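Conserved hypothetical protein NMB0706 (Neisseria meningitidis, PDB 1RV9) is of unknown function but may be an oxidoreductase related to the multi-copper polyphenol laccases, built on an alpha-beta-beta-alpha fold. Local coordinates at residues V28-T33 against P120-D125; G37-G42 against R64-Q69; P74-N79 against V87-A92. One frame throughout, in Å; residues are numbered along the deposited sequence.

Contact 1 (V28-T33 against P120-D125); sequences VKTLIT and PVLFCD
Strands 28-33 and 120-125 run nearly antiparallel, at 170° with their axes about 9.0 Å apart, and the backbone gap opens from 7.3 Å between the CA atoms of Val28 and Cys124 to 9.6 Å between those of Ile32 and Pro120. Side chains fill this separation, as they do wherever two sheets pack face to face. Val28 sets its two methyls astride the base of Cys124: CG1 lies 3.9 Å from Cys124 CB and CG2 4.0 Å from the same atom. The sulfur of Cys124, held between its own backbone N and carbonyl carbon (chi1 81°), rises alongside Val28 CG1. Further along, Leu122 spans the wider part of the gap with one branch. Its CD1 is shared by two neighbours, at 3.9 Å from Thr30 CG2 and also 3.9 Å from Ile32 CD1. Thr30 thus offers its methyl to the interface, while its OG1 is hydrogen-bonded to the backbone N of Ala20. Strand 28-33 is flanked in its own sheet by strands 17-18 and 248-254; behind strand 120-125, Val121 and Phe123 pack on helix 145-153.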
ATOM      1  N   VAL A  28       0.913  17.851  -1.114  1.00  9.50           N
ATOM      2  CA  VAL A  28       0.672  16.427  -0.933  1.00  8.33           C
ATOM      3  C   VAL A  28       2.034  15.792  -0.708  1.00  8.58           C
ATOM      4  O   VAL A  28       2.876  15.757  -1.607  1.00  9.18           O
ATOM      5  CB  VAL A  28      -0.010  15.789  -2.160  1.00  8.06           C
ATOM      6  CG1 VAL A  28      -0.032  14.267  -2.014  1.00  7.35           C
ATOM      7  CG2 VAL A  28      -1.433  16.308  -2.276  1.00  8.16           C
ATOM      8  N   LYS A  29       2.247  15.314   0.512  1.00  8.43           N
ATOM      9  CA  LYS A  29       3.506  14.699   0.889  1.00  8.25           C
ATOM     10  C   LYS A  29       3.367  13.195   1.011  1.00  7.22           C
ATOM     11  O   LYS A  29       2.311  12.689   1.400  1.00  7.12           O
ATOM     12  CB  LYS A  29       3.980  15.265   2.227  1.00 10.38           C
ATOM     13  CG  LYS A  29       4.098  16.779   2.259  1.00 13.70           C
ATOM     14  CD  LYS A  29       5.111  17.264   1.247  1.00 15.11           C
ATOM     15  CE  LYS A  29       5.303  18.766   1.350  1.00 17.85           C
ATOM     16  NZ  LYS A  29       6.331  19.239   0.388  1.00 20.70           N
ATOM     17  N   THR A  30       4.437  12.482   0.680  1.00  8.34           N
ATOM     18  CA  THR A  30       4.439  11.033   0.783  1.00  8.00           C
ATOM     19  C   THR A  30       5.736  10.538   1.406  1.00  9.12           C
ATOM     20  O   THR A  30       6.770  11.205   1.357  1.00  9.24           O
ATOM     21  CB  THR A  30       4.287  10.337  -0.595  1.00  9.44           C
ATOM     22  OG1 THR A  30       5.375  10.710  -1.450  1.00  9.52           O
ATOM     23  CG2 THR A  30       2.971  10.711  -1.246  1.00  8.63           C
ATOM     24  N   LEU A  31       5.662   9.360   2.005  1.00  7.56           N
ATOM     25  CA  LEU A  31       6.833   8.747   2.598  1.00  7.84           C
ATOM     26  C   LEU A  31       6.696   7.259   2.341  1.00  8.38           C
ATOM     27  O   LEU A  31       5.758   6.621   2.823  1.00  8.63           O
ATOM     28  CB  LEU A  31       6.905   9.014   4.105  1.00  9.21           C
ATOM     29  CG  LEU A  31       8.207   8.549   4.767  1.00 10.84           C
ATOM     30  CD1 LEU A  31       9.349   9.440   4.302  1.00 13.63           C
ATOM     31  CD2 LEU A  31       8.082   8.609   6.283  1.00 12.17           C
ATOM     32  N   ILE A  32       7.612   6.725   1.544  1.00  7.31           N
ATOM     33  CA  ILE A  32       7.636   5.307   1.220  1.00  9.17           C
ATOM     34  C   ILE A  32       8.835   4.788   1.994  1.00  9.32           C
ATOM     35  O   ILE A  32       9.973   4.971   1.570  1.00 10.20           O
ATOM     36  CB  ILE A  32       7.858   5.087  -0.292  1.00  9.98           C
ATOM     37  CG1 ILE A  32       6.751   5.789  -1.088  1.00 13.07           C
ATOM     38  CG2 ILE A  32       7.903   3.595  -0.607  1.00 10.96           C
ATOM     39  CD1 ILE A  32       5.348   5.310  -0.766  1.00 14.28           C
ATOM     40  N   THR A  33       8.592   4.159   3.138  1.00  9.62           N
ATOM     41  CA  THR A  33       9.704   3.676   3.943  1.00  9.72           C
ATOM     42  C   THR A  33      10.346   2.420   3.378  1.00 10.92           C
ATOM     43  O   THR A  33       9.736   1.677   2.606  1.00 11.00           O
ATOM     44  CB  THR A  33       9.278   3.404   5.409  1.00 10.37           C
ATOM     45  OG1 THR A  33       8.497   2.205   5.476  1.00 10.44           O
ATOM     46  CG2 THR A  33       8.449   4.567   5.943  1.00 10.58           C
ATOM     47  N   PRO A 120       0.692  -1.424  -2.000  1.00  7.96           N
ATOM     48  CA  PRO A 120       0.247  -0.220  -1.297  1.00  7.47           C
ATOM     49  C   PRO A 120      -0.168   0.759  -2.394  1.00  6.71           C
ATOM     50  O   PRO A 120       0.542   0.906  -3.388  1.00  7.66           O
ATOM     51  CB  PRO A 120       1.505   0.279  -0.572  1.00  8.13           C
ATOM     52  CG  PRO A 120       2.626  -0.685  -0.969  1.00 10.11           C
ATOM     53  CD  PRO A 120       2.151  -1.406  -2.196  1.00  7.99           C
ATOM     54  N   VAL A 121      -1.315   1.409  -2.240  1.00  6.17           N
ATOM     55  CA  VAL A 121      -1.742   2.384  -3.242  1.00  6.72           C
ATOM     56  C   VAL A 121      -2.068   3.706  -2.560  1.00  5.96           C
ATOM     57  O   VAL A 121      -2.865   3.749  -1.621  1.00  6.50           O
ATOM     58  CB  VAL A 121      -2.987   1.908  -4.024  1.00  6.10           C
ATOM     59  CG1 VAL A 121      -3.339   2.931  -5.115  1.00  5.06           C
ATOM     60  CG2 VAL A 121      -2.721   0.548  -4.644  1.00  6.49           C
ATOM     61  N   LEU A 122      -1.434   4.782  -3.018  1.00  6.79           N
ATOM     62  CA  LEU A 122      -1.683   6.105  -2.457  1.00  6.72           C
ATOM     63  C   LEU A 122      -2.509   6.895  -3.461  1.00  7.40           C
ATOM     64  O   LEU A 122      -2.363   6.698  -4.666  1.00  8.98           O
ATOM     65  CB  LEU A 122      -0.369   6.836  -2.196  1.00  6.26           C
ATOM     66  CG  LEU A 122       0.640   6.120  -1.293  1.00  6.47           C
ATOM     67  CD1 LEU A 122       1.861   7.018  -1.118  1.00  7.87           C
ATOM     68  CD2 LEU A 122       0.006   5.805   0.059  1.00  8.37           C
ATOM     69  N   PHE A 123      -3.366   7.783  -2.962  1.00  6.42           N
ATOM     70  CA  PHE A 123      -4.231   8.599  -3.820  1.00  6.66           C
ATOM     71  C   PHE A 123      -4.220  10.066  -3.409  1.00  7.54           C
ATOM     72  O   PHE A 123      -4.038  10.392  -2.240  1.00  6.86           O
ATOM     73  CB  PHE A 123      -5.694   8.155  -3.703  1.00  7.56           C
ATOM     74  CG  PHE A 123      -5.970   6.752  -4.153  1.00  8.14           C
ATOM     75  CD1 PHE A 123      -6.453   6.500  -5.435  1.00 10.80           C
ATOM     76  CD2 PHE A 123      -5.831   5.686  -3.269  1.00  8.74           C
ATOM     77  CE1 PHE A 123      -6.802   5.206  -5.825  1.00 10.42           C
ATOM     78  CE2 PHE A 123      -6.177   4.391  -3.651  1.00 10.52           C
ATOM     79  CZ  PHE A 123      -6.665   4.152  -4.932  1.00 10.34           C
ATOM     80  N   CYS A 124      -4.446  10.945  -4.379  1.00  7.21           N
ATOM     81  CA  CYS A 124      -4.564  12.373  -4.101  1.00  7.62           C
ATOM     82  C   CYS A 124      -5.216  12.988  -5.329  1.00  8.83           C
ATOM     83  O   CYS A 124      -5.317  12.333  -6.364  1.00  9.35           O
ATOM     84  CB  CYS A 124      -3.198  13.024  -3.840  1.00  8.11           C
ATOM     85  SG  CYS A 124      -2.211  13.458  -5.301  1.00  8.08           S
ATOM     86  N   ASP A 125      -5.694  14.220  -5.202  1.00  9.79           N
ATOM     87  CA  ASP A 125      -6.285  14.902  -6.349  1.00 10.44           C
ATOM     88  C   ASP A 125      -5.300  15.978  -6.802  1.00 11.35           C
ATOM     89  O   ASP A 125      -4.418  16.383  -6.040  1.00 10.80           O
ATOM     90  CB  ASP A 125      -7.665  15.486  -5.995  1.00 11.17           C
ATOM     91  CG  ASP A 125      -7.615  16.523  -4.895  1.00 13.46           C
ATOM     92  OD1 ASP A 125      -6.753  16.415  -4.001  1.00 10.37           O
ATOM     93  OD2 ASP A 125      -8.465  17.443  -4.915  1.00 14.95           O
TER

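Contact 2 (G37-G42 against R64-Q69); sequences GGVSQG and REIVQQ
Ile66 reaches from helix 57-71 toward the paired glycines Gly37 and Gly38, and a single methyl makes most of the contact. Its CD1 comes within 3.4 Å of the carbonyl oxygen of Gly37, a close van der Waals approach, and rests 4.1 Å from Gly38 CA. A looser apolar touch, 4.4 Å, joins the same CD1 to Val39 CG1. The second branch, CG2, lies beside the Gly37 oxygen at 4.0 Å. The side chain reaches this far because CG1 sits anti to the carbonyl carbon and the chain beyond is extended (chi2 174°), carrying CD1 outward to the loop. Gly37 itself has a positive phi of 101°, in backbone territory suited to a residue without a side chain. In the alpha-beta-beta-alpha fold this is a joint between the connection leaving strand 28-33 and the flank of the helix it leads into, at the protein surface. One residue on from Ile66, Val67 is buried and turns to other neighbours, among them Leu49 and Tyr77. The loop is fixed from outside the pair: Ser46 OG accepts from Gly38 N, and Asn63 OD1, on the same helix one residue ahead of Arg64, accepts from Val39 N. Ser40 OG is hydrogen-bonded to both Asp55 OD2 and Asn63 ND2.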
ATOM      1  N   GLY A  37      16.919   2.017   8.565  1.00 13.68           N
ATOM      2  CA  GLY A  37      16.750   3.182   9.415  1.00 13.38           C
ATOM      3  C   GLY A  37      16.093   2.913  10.757  1.00 13.68           C
ATOM      4  O   GLY A  37      15.823   3.851  11.512  1.00 14.32           O
ATOM      5  N   GLY A  38      15.847   1.642  11.067  1.00 12.87           N
ATOM      6  CA  GLY A  38      15.199   1.303  12.321  1.00 13.40           C
ATOM      7  C   GLY A  38      16.084   0.659  13.370  1.00 14.19           C
ATOM      8  O   GLY A  38      17.310   0.681  13.257  1.00 15.25           O
ATOM      9  N   VAL A  39      15.456   0.076  14.388  1.00 13.64           N
ATOM     10  CA  VAL A  39      16.185  -0.564  15.480  1.00 14.90           C
ATOM     11  C   VAL A  39      15.932  -2.064  15.619  1.00 15.43           C
ATOM     12  O   VAL A  39      16.486  -2.703  16.514  1.00 15.20           O
ATOM     13  CB  VAL A  39      15.856   0.095  16.838  1.00 14.63           C
ATOM     14  CG1 VAL A  39      16.183   1.579  16.788  1.00 17.95           C
ATOM     15  CG2 VAL A  39      14.390  -0.124  17.187  1.00 15.68           C
ATOM     16  N   SER A  40      15.099  -2.629  14.748  1.00 13.91           N
ATOM     17  CA  SER A  40      14.806  -4.058  14.816  1.00 12.80           C
ATOM     18  C   SER A  40      15.968  -4.889  14.289  1.00 11.62           C
ATOM     19  O   SER A  40      16.803  -4.399  13.531  1.00 11.64           O
ATOM     20  CB  SER A  40      13.527  -4.380  14.036  1.00 12.60           C
ATOM     21  OG  SER A  40      12.413  -3.755  14.644  1.00 11.94           O
ATOM     22  N   GLN A  41      16.005  -6.159  14.683  1.00 13.29           N
ATOM     23  CA  GLN A  41      17.088  -7.055  14.287  1.00 13.22           C
ATOM     24  C   GLN A  41      16.606  -8.360  13.667  1.00 13.11           C
ATOM     25  O   GLN A  41      15.411  -8.646  13.623  1.00 13.44           O
ATOM     26  CB  GLN A  41      17.937  -7.402  15.511  1.00 13.27           C
ATOM     27  CG  GLN A  41      17.145  -8.153  16.573  1.00 13.45           C
ATOM     28  CD  GLN A  41      17.923  -8.378  17.848  1.00 14.51           C
ATOM     29  OE1 GLN A  41      18.691  -9.338  17.967  1.00 17.57           O
ATOM     30  NE2 GLN A  41      17.733  -7.489  18.812  1.00 14.85           N
ATOM     31  N   GLY A  42      17.564  -9.154  13.204  1.00 13.22           N
ATOM     32  CA  GLY A  42      17.245 -10.442  12.618  1.00 13.21           C
ATOM     33  C   GLY A  42      16.341 -10.369  11.407  1.00 13.14           C
ATOM     34  O   GLY A  42      16.581  -9.592  10.487  1.00 14.91           O
ATOM     35  N   ARG A  64       8.281   3.282  14.850  1.00 10.55           N
ATOM     36  CA  ARG A  64       7.161   4.153  14.512  1.00 10.53           C
ATOM     37  C   ARG A  64       7.463   5.582  14.949  1.00 10.94           C
ATOM     38  O   ARG A  64       7.002   6.541  14.333  1.00 11.30           O
ATOM     39  CB  ARG A  64       5.868   3.640  15.152  1.00  9.84           C
ATOM     40  CG  ARG A  64       5.350   2.366  14.493  1.00 11.43           C
ATOM     41  CD  ARG A  64       3.989   1.960  15.029  1.00  9.70           C
ATOM     42  NE  ARG A  64       3.413   0.852  14.270  1.00  9.60           N
ATOM     43  CZ  ARG A  64       2.172   0.410  14.429  1.00 10.08           C
ATOM     44  NH1 ARG A  64       1.378   0.984  15.324  1.00 10.75           N
ATOM     45  NH2 ARG A  64       1.719  -0.599  13.696  1.00 10.43           N
ATOM     46  N   GLU A  65       8.246   5.722  16.012  1.00 13.07           N
ATOM     47  CA  GLU A  65       8.632   7.045  16.488  1.00 12.82           C
ATOM     48  C   GLU A  65       9.538   7.693  15.453  1.00 13.16           C
ATOM     49  O   GLU A  65       9.418   8.884  15.159  1.00 13.24           O
ATOM     50  CB  GLU A  65       9.390   6.937  17.804  1.00 17.52           C
ATOM     51  CG  GLU A  65       8.510   6.830  19.010  1.00 22.63           C
ATOM     52  CD  GLU A  65       9.312   6.759  20.283  1.00 26.03           C
ATOM     53  OE1 GLU A  65      10.333   7.472  20.389  1.00 28.11           O
ATOM     54  OE2 GLU A  65       8.912   6.001  21.184  1.00 29.41           O
ATOM     55  N   ILE A  66      10.460   6.898  14.918  1.00 11.95           N
ATOM     56  CA  ILE A  66      11.390   7.375  13.906  1.00 12.63           C
ATOM     57  C   ILE A  66      10.607   7.881  12.698  1.00 14.28           C
ATOM     58  O   ILE A  66      10.938   8.916  12.116  1.00 13.86           O
ATOM     59  CB  ILE A  66      12.351   6.246  13.465  1.00 12.23           C
ATOM     60  CG1 ILE A  66      13.296   5.899  14.619  1.00 12.94           C
ATOM     61  CG2 ILE A  66      13.157   6.677  12.248  1.00 13.23           C
ATOM     62  CD1 ILE A  66      14.184   4.704  14.346  1.00 12.24           C
ATOM     63  N   VAL A  67       9.560   7.154  12.327  1.00 12.87           N
ATOM     64  CA  VAL A  67       8.742   7.554  11.191  1.00 12.57           C
ATOM     65  C   VAL A  67       7.946   8.816  11.507  1.00 13.95           C
ATOM     66  O   VAL A  67       7.856   9.718  10.675  1.00 13.01           O
ATOM     67  CB  VAL A  67       7.775   6.420  10.769  1.00 10.50           C
ATOM     68  CG1 VAL A  67       6.722   6.954   9.802  1.00 11.17           C
ATOM     69  CG2 VAL A  67       8.559   5.303  10.102  1.00 10.57           C
ATOM     70  N   GLN A  68       7.378   8.890  12.707  1.00 13.33           N
ATOM     71  CA  GLN A  68       6.600  10.064  13.085  1.00 15.01           C
ATOM     72  C   GLN A  68       7.468  11.314  13.029  1.00 15.82           C
ATOM     73  O   GLN A  68       7.007  12.375  12.605  1.00 15.73           O
ATOM     74  CB  GLN A  68       6.019   9.904  14.488  1.00 16.30           C
ATOM     75  CG  GLN A  68       4.961  10.946  14.817  1.00 17.68           C
ATOM     76  CD  GLN A  68       4.400  10.781  16.210  1.00 20.77           C
ATOM     77  OE1 GLN A  68       5.034  11.155  17.197  1.00 22.34           O
ATOM     78  NE2 GLN A  68       3.206  10.205  16.301  1.00 20.51           N
ATOM     79  N   GLN A  69       8.723  11.186  13.456  1.00 16.56           N
ATOM     80  CA  GLN A  69       9.659  12.308  13.430  1.00 18.26           C
ATOM     81  C   GLN A  69       9.802  12.824  12.007  1.00 17.85           C
ATOM     82  O   GLN A  69       9.907  14.031  11.778  1.00 18.81           O
ATOM     83  CB  GLN A  69      11.033  11.875  13.947  1.00 20.24           C
ATOM     84  CG  GLN A  69      11.073  11.561  15.429  1.00 25.48           C
ATOM     85  CD  GLN A  69      10.701  12.757  16.282  1.00 27.92           C
ATOM     86  OE1 GLN A  69      11.341  13.809  16.210  1.00 29.73           O
ATOM     87  NE2 GLN A  69       9.662  12.604  17.096  1.00 29.89           N
TER

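Contact 3 (P74-N79 against V87-A92); sequences PVAYLN and VNAAEA
An inverse gamma turn centred on Ala76 faces the turn that follows strand 86-88, at Ala89-Ala92; they lie at the outer strands of two sheets, the weakly bonded 75-76 and 86-88. The gamma turn is closed by a weak hydrogen bond from Tyr77 N to Val75 O. The methyl of Ala76 points across the junction, lying 3.9 Å from Ala89 CB and 3.7 Å from the carbonyl oxygen of Ala89; Ala92 CB approaches it at 4.2 Å. The small side chains of Ala76 and Ala89 are consistent with the 5.7 Å between their CA atoms. Leu78 supplies the one long apolar arm. Its CD2 meets both Val87 CG2, at 3.9 Å, and Ala92 CB, at 4.0 Å, the two lying side by side in front of it, and the leucine and valine point opposite ways as they pass. Leu78 also lies near, without touching, Cys118, His135 and Asp100, a possible but unconfirmed Cys-His-Asp triad. The opposing turn is held by its own backbone, Ala92 N donating to Ala89 O. On its outer side, Asn88 ND2 donates to Glu91 OE1 over 3.0 Å, with 150° at the hydrogen, meeting the oxygen from well above the carboxylate plane.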
ATOM      1  N   PRO A  74       0.571  12.679  13.439  1.00  8.94           N
ATOM      2  CA  PRO A  74       0.290  11.329  13.928  1.00  9.34           C
ATOM      3  C   PRO A  74      -0.027  10.473  12.696  1.00  9.62           C
ATOM      4  O   PRO A  74      -0.573  10.976  11.711  1.00  8.48           O
ATOM      5  CB  PRO A  74      -0.920  11.531  14.844  1.00 10.23           C
ATOM      6  CG  PRO A  74      -1.580  12.767  14.287  1.00 10.89           C
ATOM      7  CD  PRO A  74      -0.406  13.650  13.965  1.00 10.18           C
ATOM      8  N   VAL A  75       0.333   9.195  12.752  1.00  9.11           N
ATOM      9  CA  VAL A  75       0.121   8.273  11.642  1.00  8.76           C
ATOM     10  C   VAL A  75      -0.999   7.291  11.973  1.00  8.36           C
ATOM     11  O   VAL A  75      -0.957   6.614  13.002  1.00 10.21           O
ATOM     12  CB  VAL A  75       1.417   7.491  11.348  1.00  8.24           C
ATOM     13  CG1 VAL A  75       1.215   6.556  10.164  1.00  9.55           C
ATOM     14  CG2 VAL A  75       2.556   8.465  11.070  1.00  8.96           C
ATOM     15  N   ALA A  76      -1.997   7.211  11.097  1.00  7.64           N
ATOM     16  CA  ALA A  76      -3.134   6.325  11.320  1.00  7.86           C
ATOM     17  C   ALA A  76      -2.912   4.867  10.919  1.00  9.72           C
ATOM     18  O   ALA A  76      -3.473   4.393   9.928  1.00 10.53           O
ATOM     19  CB  ALA A  76      -4.370   6.874  10.609  1.00  8.24           C
ATOM     20  N   TYR A  77      -2.098   4.155  11.694  1.00  9.47           N
ATOM     21  CA  TYR A  77      -1.848   2.744  11.435  1.00  9.43           C
ATOM     22  C   TYR A  77      -3.163   2.000  11.658  1.00  9.02           C
ATOM     23  O   TYR A  77      -3.890   2.274  12.618  1.00 10.41           O
ATOM     24  CB  TYR A  77      -0.779   2.208  12.391  1.00  9.61           C
ATOM     25  CG  TYR A  77       0.593   2.783  12.145  1.00  9.84           C
ATOM     26  CD1 TYR A  77       1.337   2.407  11.026  1.00 11.85           C
ATOM     27  CD2 TYR A  77       1.139   3.728  13.013  1.00 11.24           C
ATOM     28  CE1 TYR A  77       2.589   2.959  10.773  1.00 12.02           C
ATOM     29  CE2 TYR A  77       2.392   4.289  12.769  1.00  9.87           C
ATOM     30  CZ  TYR A  77       3.109   3.901  11.649  1.00 13.47           C
ATOM     31  OH  TYR A  77       4.341   4.454  11.391  1.00 13.30           O
ATOM     32  N   LEU A  78      -3.465   1.057  10.775  1.00  8.38           N
ATOM     33  CA  LEU A  78      -4.707   0.297  10.873  1.00  8.74           C
ATOM     34  C   LEU A  78      -4.452  -1.162  11.206  1.00  9.11           C
ATOM     35  O   LEU A  78      -3.355  -1.679  10.996  1.00  9.55           O
ATOM     36  CB  LEU A  78      -5.456   0.334   9.535  1.00  9.24           C
ATOM     37  CG  LEU A  78      -5.655   1.671   8.821  1.00  9.83           C
ATOM     38  CD1 LEU A  78      -6.192   1.404   7.418  1.00 10.58           C
ATOM     39  CD2 LEU A  78      -6.611   2.556   9.610  1.00  9.52           C
ATOM     40  N   ASN A  79      -5.471  -1.827  11.739  1.00 10.11           N
ATOM     41  CA  ASN A  79      -5.341  -3.252  11.986  1.00 10.29           C
ATOM     42  C   ASN A  79      -5.869  -3.820  10.677  1.00  9.29           C
ATOM     43  O   ASN A  79      -7.073  -4.043  10.516  1.00 10.09           O
ATOM     44  CB  ASN A  79      -6.216  -3.721  13.147  1.00 12.38           C
ATOM     45  CG  ASN A  79      -6.130  -5.220  13.350  1.00 14.35           C
ATOM     46  OD1 ASN A  79      -5.043  -5.796  13.302  1.00 17.59           O
ATOM     47  ND2 ASN A  79      -7.272  -5.862  13.573  1.00 16.08           N
ATOM     48  N   VAL A  87     -11.756   3.836   6.212  1.00  9.45           N
ATOM     49  CA  VAL A  87     -12.111   4.680   7.346  1.00 10.78           C
ATOM     50  C   VAL A  87     -11.521   6.072   7.174  1.00 10.20           C
ATOM     51  O   VAL A  87     -10.670   6.291   6.313  1.00 10.14           O
ATOM     52  CB  VAL A  87     -11.572   4.110   8.676  1.00 10.65           C
ATOM     53  CG1 VAL A  87     -12.170   2.740   8.935  1.00 10.66           C
ATOM     54  CG2 VAL A  87     -10.047   4.034   8.638  1.00  9.66           C
ATOM     55  N   ASN A  88     -11.991   7.020   7.980  1.00 10.38           N
ATOM     56  CA  ASN A  88     -11.441   8.370   7.938  1.00 11.68           C
ATOM     57  C   ASN A  88     -10.210   8.300   8.831  1.00 10.70           C
ATOM     58  O   ASN A  88     -10.311   7.945  10.006  1.00 11.26           O
ATOM     59  CB  ASN A  88     -12.435   9.393   8.494  1.00 13.96           C
ATOM     60  CG  ASN A  88     -13.566   9.686   7.533  1.00 18.22           C
ATOM     61  OD1 ASN A  88     -13.371   9.712   6.317  1.00 19.97           O
ATOM     62  ND2 ASN A  88     -14.755   9.930   8.071  1.00 19.99           N
ATOM     63  N   ALA A  89      -9.047   8.623   8.275  1.00 10.58           N
ATOM     64  CA  ALA A  89      -7.808   8.551   9.039  1.00 10.19           C
ATOM     65  C   ALA A  89      -7.851   9.360  10.326  1.00 11.36           C
ATOM     66  O   ALA A  89      -7.313   8.929  11.348  1.00 11.39           O
ATOM     67  CB  ALA A  89      -6.632   9.002   8.176  1.00 10.22           C
ATOM     68  N   ALA A  90      -8.498  10.521  10.279  1.00 12.33           N
ATOM     69  CA  ALA A  90      -8.596  11.391  11.447  1.00 13.19           C
ATOM     70  C   ALA A  90      -9.366  10.741  12.593  1.00 15.36           C
ATOM     71  O   ALA A  90      -9.203  11.127  13.752  1.00 15.78           O
ATOM     72  CB  ALA A  90      -9.252  12.717  11.056  1.00 13.19           C
ATOM     73  N   GLU A  91     -10.196   9.752  12.274  1.00 17.15           N
ATOM     74  CA  GLU A  91     -10.989   9.058  13.289  1.00 18.52           C
ATOM     75  C   GLU A  91     -10.363   7.725  13.694  1.00 19.84           C
ATOM     76  O   GLU A  91     -10.818   7.083  14.644  1.00 20.47           O
ATOM     77  CB  GLU A  91     -12.403   8.788  12.769  1.00 20.69           C
ATOM     78  CG  GLU A  91     -13.181  10.013  12.328  1.00 21.80           C
ATOM     79  CD  GLU A  91     -14.578   9.660  11.850  1.00 23.35           C
ATOM     80  OE1 GLU A  91     -14.703   8.847  10.910  1.00 24.73           O
ATOM     81  OE2 GLU A  91     -15.555  10.194  12.415  1.00 26.74           O
ATOM     82  N   ALA A  92      -9.325   7.310  12.978  1.00 19.55           N
ATOM     83  CA  ALA A  92      -8.659   6.044  13.259  1.00 21.10           C
ATOM     84  C   ALA A  92      -7.570   6.106  14.325  1.00 21.63           C
ATOM     85  O   ALA A  92      -6.932   5.097  14.620  1.00 23.08           O
ATOM     86  CB  ALA A  92      -8.083   5.482  11.954  1.00 20.44           C
TER

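In the fold
Contacts 1 and 3 both join the five-stranded sheet to the six-stranded one and are buried, but contact 1 packs broad strand faces near the centre of the molecule, whereas contact 3 closes the gap between border strands, where the backbones come closer and alanines meet. Contact 2 lies at the surface, about 19 Å between centres from either of the others, and consists mainly of one isoleucine against glycine backbone, with a looser touch on Val39. Helix 57-71 connects it to both: Val67 packs on Leu31 and Thr33, and the Arg64 guanidinium makes a cation-pi interaction with the Tyr77 ring. Contact 1 is carbon and sulfur packing; contacts 2 and 3 also set methyls against carbonyl oxygens.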